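Local coordinates for iron superoxide dismutase (Trypanosoma cruzi, PDB 2GPC), which catalyses the dismutation of superoxide to molecular oxygen and hydrogen peroxide at a mononuclear iron centre, at residues P64-T76 and Q140-N152. Residues are numbered along the deposited sequence; the frame is centred on the assembly and turned at random.
Sequences PIFNLAAQIFNHT and QTHDAGCPLTEPN. With FE2 (Fe (II) ion), chain C.
The carbonyl oxygen of Gly-145 is gripped from opposite faces of its plane: Asn-74 ND2 reaches it at 3.2 Å from helix 63-80, and Thr-141 OG1 at 2.7 Å from the end of strand 135-142. Neither donor lies on a lone pair. The bond from Asn-74 is bent (N-H...O angle 137°), and the same nitrogen also makes a weak bond to Ala-144 O. One asparagine thus ties the helix to two successive carbonyls where the chain leaves the type II' turn His-142 to Gly-145.

The methyl of Ala-144 packs against the helix, between Ala-70, Asn-67 and Gln-71, its CB resting 3.7 Å from Gln-71 CG. A water bridges Asn-67 OD1 and Ala-144 N. Farther along, the Phe-73 ring, CG anti to the backbone N (chi1 175°), receives Leu-148 CD1 over one face, 4.0 Å from the centroid, in a CH-pi contact. Cys-146 SG lies 3.7 Å from Phe-73 CD2, oblique to the ring, as a sulfur-aromatic contact. At the other end Thr-149 CG2 meets Phe-66 CE1 at 3.5 Å, the two side chains crossing at about a right angle.

The contact joins the alpha-hairpin domain to the C-terminal domain beside the active site. One turn beyond Gln-71, His-75 binds the iron through NE2, together with His-27, Asp-160 and His-164, while its ND1 donates to Gln-71 O at 2.6 Å. With the iron bond at NE2, this holds the ring's rotation and probably makes NE2 a stronger ligand. Gln-71 is itself held by Tyr-35 and Trp-124, and its NE2 bonds weakly to the iron-bound water, a second-shell link that could tune the metal centre.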
loop_
_atom_site.group_PDB
_atom_site.type_symbol
_atom_site.label_atom_id
_atom_site.label_comp_id
_atom_site.label_asym_id
_atom_site.label_seq_id
_atom_site.Cartn_x
_atom_site.Cartn_y
_atom_site.Cartn_z
ATOM N N PRO A 64 -6.576 -12.611 7.671
ATOM C CA PRO A 64 -6.020 -11.632 8.623
ATOM C C PRO A 64 -4.991 -12.154 9.640
ATOM O O PRO A 64 -4.028 -11.457 9.923
ATOM C CB PRO A 64 -7.263 -11.090 9.326
ATOM C CG PRO A 64 -8.354 -11.209 8.279
ATOM C CD PRO A 64 -8.046 -12.498 7.563
ATOM N N ILE A 65 -5.182 -13.355 10.169
ATOM C CA ILE A 65 -4.211 -13.912 11.103
ATOM C C ILE A 65 -2.846 -14.166 10.446
ATOM O O ILE A 65 -1.806 -13.860 11.032
ATOM C CB ILE A 65 -4.777 -15.187 11.793
ATOM C CG1 ILE A 65 -3.991 -15.470 13.062
ATOM C CG2 ILE A 65 -4.775 -16.376 10.873
ATOM C CD1 ILE A 65 -4.314 -14.454 14.172
ATOM N N PHE A 66 -2.857 -14.713 9.231
ATOM C CA PHE A 66 -1.634 -14.854 8.443
ATOM C C PHE A 66 -0.955 -13.493 8.270
ATOM O O PHE A 66 0.236 -13.375 8.506
ATOM C CB PHE A 66 -1.926 -15.466 7.069
ATOM C CG PHE A 66 -0.752 -15.427 6.132
ATOM C CD1 PHE A 66 0.140 -16.486 6.071
ATOM C CD2 PHE A 66 -0.526 -14.319 5.329
ATOM C CE1 PHE A 66 1.217 -16.441 5.208
ATOM C CE2 PHE A 66 0.546 -14.279 4.472
ATOM C CZ PHE A 66 1.426 -15.329 4.425
ATOM N N ASN A 67 -1.717 -12.478 7.871
ATOM C CA ASN A 67 -1.149 -11.152 7.606
ATOM C C ASN A 67 -0.377 -10.578 8.807
ATOM O O ASN A 67 0.669 -9.953 8.632
ATOM C CB ASN A 67 -2.228 -10.148 7.171
ATOM C CG ASN A 67 -2.906 -10.513 5.848
ATOM O OD1 ASN A 67 -2.390 -11.309 5.037
ATOM N ND2 ASN A 67 -4.076 -9.898 5.610
ATOM N N LEU A 68 -0.900 -10.782 10.016
ATOM C CA LEU A 68 -0.257 -10.287 11.219
ATOM C C LEU A 68 1.068 -11.010 11.470
ATOM O O LEU A 68 2.083 -10.368 11.655
ATOM C CB LEU A 68 -1.177 -10.437 12.441
ATOM C CG LEU A 68 -2.488 -9.634 12.416
ATOM C CD1 LEU A 68 -3.368 -9.993 13.617
ATOM C CD2 LEU A 68 -2.217 -8.138 12.353
ATOM N N ALA A 69 1.050 -12.339 11.470
ATOM C CA ALA A 69 2.266 -13.125 11.716
ATOM C C ALA A 69 3.316 -12.882 10.632
ATOM O O ALA A 69 4.499 -12.729 10.918
ATOM C CB ALA A 69 1.929 -14.608 11.788
ATOM N N ALA A 70 2.877 -12.844 9.385
ATOM C CA ALA A 70 3.793 -12.634 8.265
ATOM C C ALA A 70 4.426 -11.253 8.305
ATOM O O ALA A 70 5.606 -11.107 8.003
ATOM C CB ALA A 70 3.089 -12.846 6.954
ATOM N N GLN A 71 3.650 -10.241 8.671
ATOM C CA GLN A 71 4.178 -8.886 8.755
ATOM C C GLN A 71 5.197 -8.783 9.882
ATOM O O GLN A 71 6.173 -8.064 9.764
ATOM C CB GLN A 71 3.074 -7.847 8.939
ATOM C CG GLN A 71 2.268 -7.558 7.669
ATOM C CD GLN A 71 3.079 -6.859 6.598
ATOM O OE1 GLN A 71 3.818 -7.507 5.871
ATOM N NE2 GLN A 71 2.944 -5.536 6.500
ATOM N N ILE A 72 4.973 -9.517 10.964
ATOM C CA ILE A 72 5.930 -9.574 12.059
ATOM C C ILE A 72 7.258 -10.196 11.613
ATOM O O ILE A 72 8.329 -9.649 11.882
ATOM C CB ILE A 72 5.319 -10.328 13.267
ATOM C CG1 ILE A 72 4.227 -9.462 13.912
ATOM C CG2 ILE A 72 6.386 -10.662 14.299
ATOM C CD1 ILE A 72 3.325 -10.205 14.882
ATOM N N PHE A 73 7.188 -11.343 10.947
ATOM C CA PHE A 73 8.390 -11.993 10.417
ATOM C C PHE A 73 9.102 -11.099 9.392
ATOM O O PHE A 73 10.324 -10.905 9.474
ATOM C CB PHE A 73 8.027 -13.347 9.799
ATOM C CG PHE A 73 9.174 -14.036 9.122
ATOM C CD1 PHE A 73 9.923 -15.001 9.797
ATOM C CD2 PHE A 73 9.521 -13.715 7.822
ATOM C CE1 PHE A 73 10.990 -15.637 9.167
ATOM C CE2 PHE A 73 10.571 -14.342 7.192
ATOM C CZ PHE A 73 11.317 -15.312 7.873
ATOM N N ASN A 74 8.343 -10.540 8.444
ATOM C CA ASN A 74 8.937 -9.754 7.349
ATOM C C ASN A 74 9.658 -8.511 7.889
ATOM O O ASN A 74 10.731 -8.168 7.414
ATOM C CB ASN A 74 7.883 -9.317 6.314
ATOM C CG ASN A 74 7.269 -10.483 5.552
ATOM O OD1 ASN A 74 7.823 -11.566 5.519
ATOM N ND2 ASN A 74 6.107 -10.249 4.927
ATOM N N HIS A 75 9.078 -7.857 8.892
ATOM C CA HIS A 75 9.668 -6.637 9.448
ATOM C C HIS A 75 10.951 -6.952 10.199
ATOM O O HIS A 75 11.943 -6.260 10.036
ATOM C CB HIS A 75 8.670 -5.875 10.337
ATOM C CG HIS A 75 7.703 -5.061 9.548
ATOM N ND1 HIS A 75 6.599 -5.616 8.939
ATOM C CD2 HIS A 75 7.709 -3.754 9.200
ATOM C CE1 HIS A 75 5.955 -4.682 8.267
ATOM N NE2 HIS A 75 6.600 -3.540 8.413
ATOM N N THR A 76 10.940 -8.013 10.996
ATOM C CA THR A 76 12.159 -8.428 11.702
ATOM C C THR A 76 13.271 -8.751 10.706
ATOM O O THR A 76 14.410 -8.328 10.885
ATOM C CB THR A 76 11.879 -9.606 12.660
ATOM O OG1 THR A 76 11.134 -9.137 13.794
ATOM C CG2 THR A 76 13.178 -10.137 13.281
ATOM N N GLN A 140 9.320 -11.032 -5.450
ATOM C CA GLN A 140 8.521 -10.037 -4.736
ATOM C C GLN A 140 7.298 -10.689 -4.113
ATOM O O GLN A 140 6.767 -11.678 -4.632
ATOM C CB GLN A 140 8.096 -8.911 -5.673
ATOM C CG GLN A 140 7.167 -9.331 -6.800
ATOM C CD GLN A 140 7.223 -8.366 -7.956
ATOM O OE1 GLN A 140 6.948 -7.174 -7.791
ATOM N NE2 GLN A 140 7.620 -8.861 -9.123
ATOM N N THR A 141 6.872 -10.156 -2.978
ATOM C CA THR A 141 5.590 -10.547 -2.409
ATOM C C THR A 141 4.698 -9.327 -2.294
ATOM O O THR A 141 5.176 -8.190 -2.226
ATOM C CB THR A 141 5.759 -11.271 -1.061
ATOM O OG1 THR A 141 6.417 -10.427 -0.099
ATOM C CG2 THR A 141 6.659 -12.481 -1.209
ATOM N N HIS A 142 3.396 -9.574 -2.314
ATOM C CA HIS A 142 2.415 -8.515 -2.268
ATOM C C HIS A 142 1.786 -8.520 -0.881
ATOM O O HIS A 142 1.548 -9.581 -0.300
ATOM C CB HIS A 142 1.357 -8.751 -3.350
ATOM C CG HIS A 142 0.515 -7.555 -3.651
ATOM N ND1 HIS A 142 1.052 -6.345 -4.039
ATOM C CD2 HIS A 142 -0.832 -7.383 -3.634
ATOM C CE1 HIS A 142 0.073 -5.483 -4.254
ATOM N NE2 HIS A 142 -1.077 -6.090 -4.024
ATOM N N ASP A 143 1.529 -7.325 -0.368
ATOM C CA ASP A 143 0.928 -7.127 0.949
ATOM C C ASP A 143 1.776 -7.773 2.044
ATOM O O ASP A 143 2.888 -7.305 2.288
ATOM C CB ASP A 143 -0.525 -7.590 0.943
ATOM C CG ASP A 143 -1.356 -6.832 -0.062
ATOM O OD1 ASP A 143 -1.133 -5.609 -0.221
ATOM O OD2 ASP A 143 -2.252 -7.363 -0.737
ATOM N N ALA A 144 1.267 -8.818 2.698
ATOM C CA ALA A 144 1.997 -9.513 3.762
ATOM C C ALA A 144 2.615 -10.815 3.272
ATOM O O ALA A 144 3.152 -11.575 4.063
ATOM C CB ALA A 144 1.076 -9.781 4.954
ATOM N N GLY A 145 2.547 -11.058 1.961
ATOM C CA GLY A 145 3.165 -12.208 1.342
ATOM C C GLY A 145 4.542 -12.474 1.925
ATOM O O GLY A 145 5.350 -11.557 2.130
ATOM N N CYS A 146 4.795 -13.747 2.189
ATOM C CA CYS A 146 6.001 -14.186 2.863
ATOM C C CYS A 146 6.573 -15.421 2.148
ATOM O O CYS A 146 5.835 -16.360 1.888
ATOM C CB CYS A 146 5.661 -14.523 4.307
ATOM S SG CYS A 146 7.097 -14.950 5.320
ATOM N N PRO A 147 7.871 -15.423 1.834
ATOM C CA PRO A 147 8.499 -16.567 1.152
ATOM C C PRO A 147 8.337 -17.889 1.895
ATOM O O PRO A 147 8.344 -18.903 1.218
ATOM C CB PRO A 147 9.988 -16.183 1.078
ATOM C CG PRO A 147 10.028 -14.719 1.294
ATOM C CD PRO A 147 8.839 -14.342 2.092
ATOM N N LEU A 148 8.171 -17.881 3.222
ATOM C CA LEU A 148 7.942 -19.122 3.982
ATOM C C LEU A 148 6.754 -19.984 3.497
ATOM O O LEU A 148 6.715 -21.181 3.781
ATOM C CB LEU A 148 7.789 -18.839 5.485
ATOM C CG LEU A 148 8.976 -18.159 6.189
ATOM C CD1 LEU A 148 8.845 -18.289 7.694
ATOM C CD2 LEU A 148 10.322 -18.685 5.720
ATOM N N THR A 149 5.796 -19.404 2.777
ATOM C CA THR A 149 4.696 -20.208 2.214
ATOM C C THR A 149 5.141 -21.030 1.001
ATOM O O THR A 149 4.407 -21.900 0.544
ATOM C CB THR A 149 3.463 -19.338 1.830
ATOM O OG1 THR A 149 3.835 -18.333 0.877
ATOM C CG2 THR A 149 2.929 -18.563 3.034
ATOM N N GLU A 150 6.319 -20.704 0.466
ATOM C CA GLU A 150 6.969 -21.457 -0.603
ATOM C C GLU A 150 8.281 -21.985 -0.007
ATOM O O GLU A 150 9.318 -21.332 -0.091
ATOM C CB GLU A 150 7.193 -20.565 -1.828
ATOM C CG GLU A 150 5.896 -20.268 -2.578
ATOM C CD GLU A 150 6.041 -19.236 -3.687
ATOM O OE1 GLU A 150 6.463 -19.592 -4.804
ATOM O OE2 GLU A 150 5.714 -18.060 -3.448
ATOM N N PRO A 151 8.212 -23.137 0.663
ATOM C CA PRO A 151 9.301 -23.589 1.550
ATOM C C PRO A 151 10.666 -23.840 0.895
ATOM O O PRO A 151 11.654 -23.933 1.614
ATOM C CB PRO A 151 8.755 -24.902 2.133
ATOM C CG PRO A 151 7.333 -24.845 1.947
ATOM C CD PRO A 151 7.089 -24.085 0.677
ATOM N N ASN A 152 10.697 -23.995 -0.425
ATOM C CA ASN A 152 11.953 -24.046 -1.183
ATOM C C ASN A 152 12.723 -22.711 -1.252
ATOM O O ASN A 152 13.921 -22.706 -1.532
ATOM C CB ASN A 152 11.688 -24.529 -2.615
ATOM C CG ASN A 152 10.662 -23.672 -3.334
ATOM O OD1 ASN A 152 9.532 -23.525 -2.861
ATOM N ND2 ASN A 152 11.048 -23.097 -4.478
HETATM FE FE FE2 C . 6.551 -1.982 7.000
HETATM O O HOH W 1 -1.310 -10.454 2.553
HETATM O O HOH W 2 5.332 -3.329 5.642
#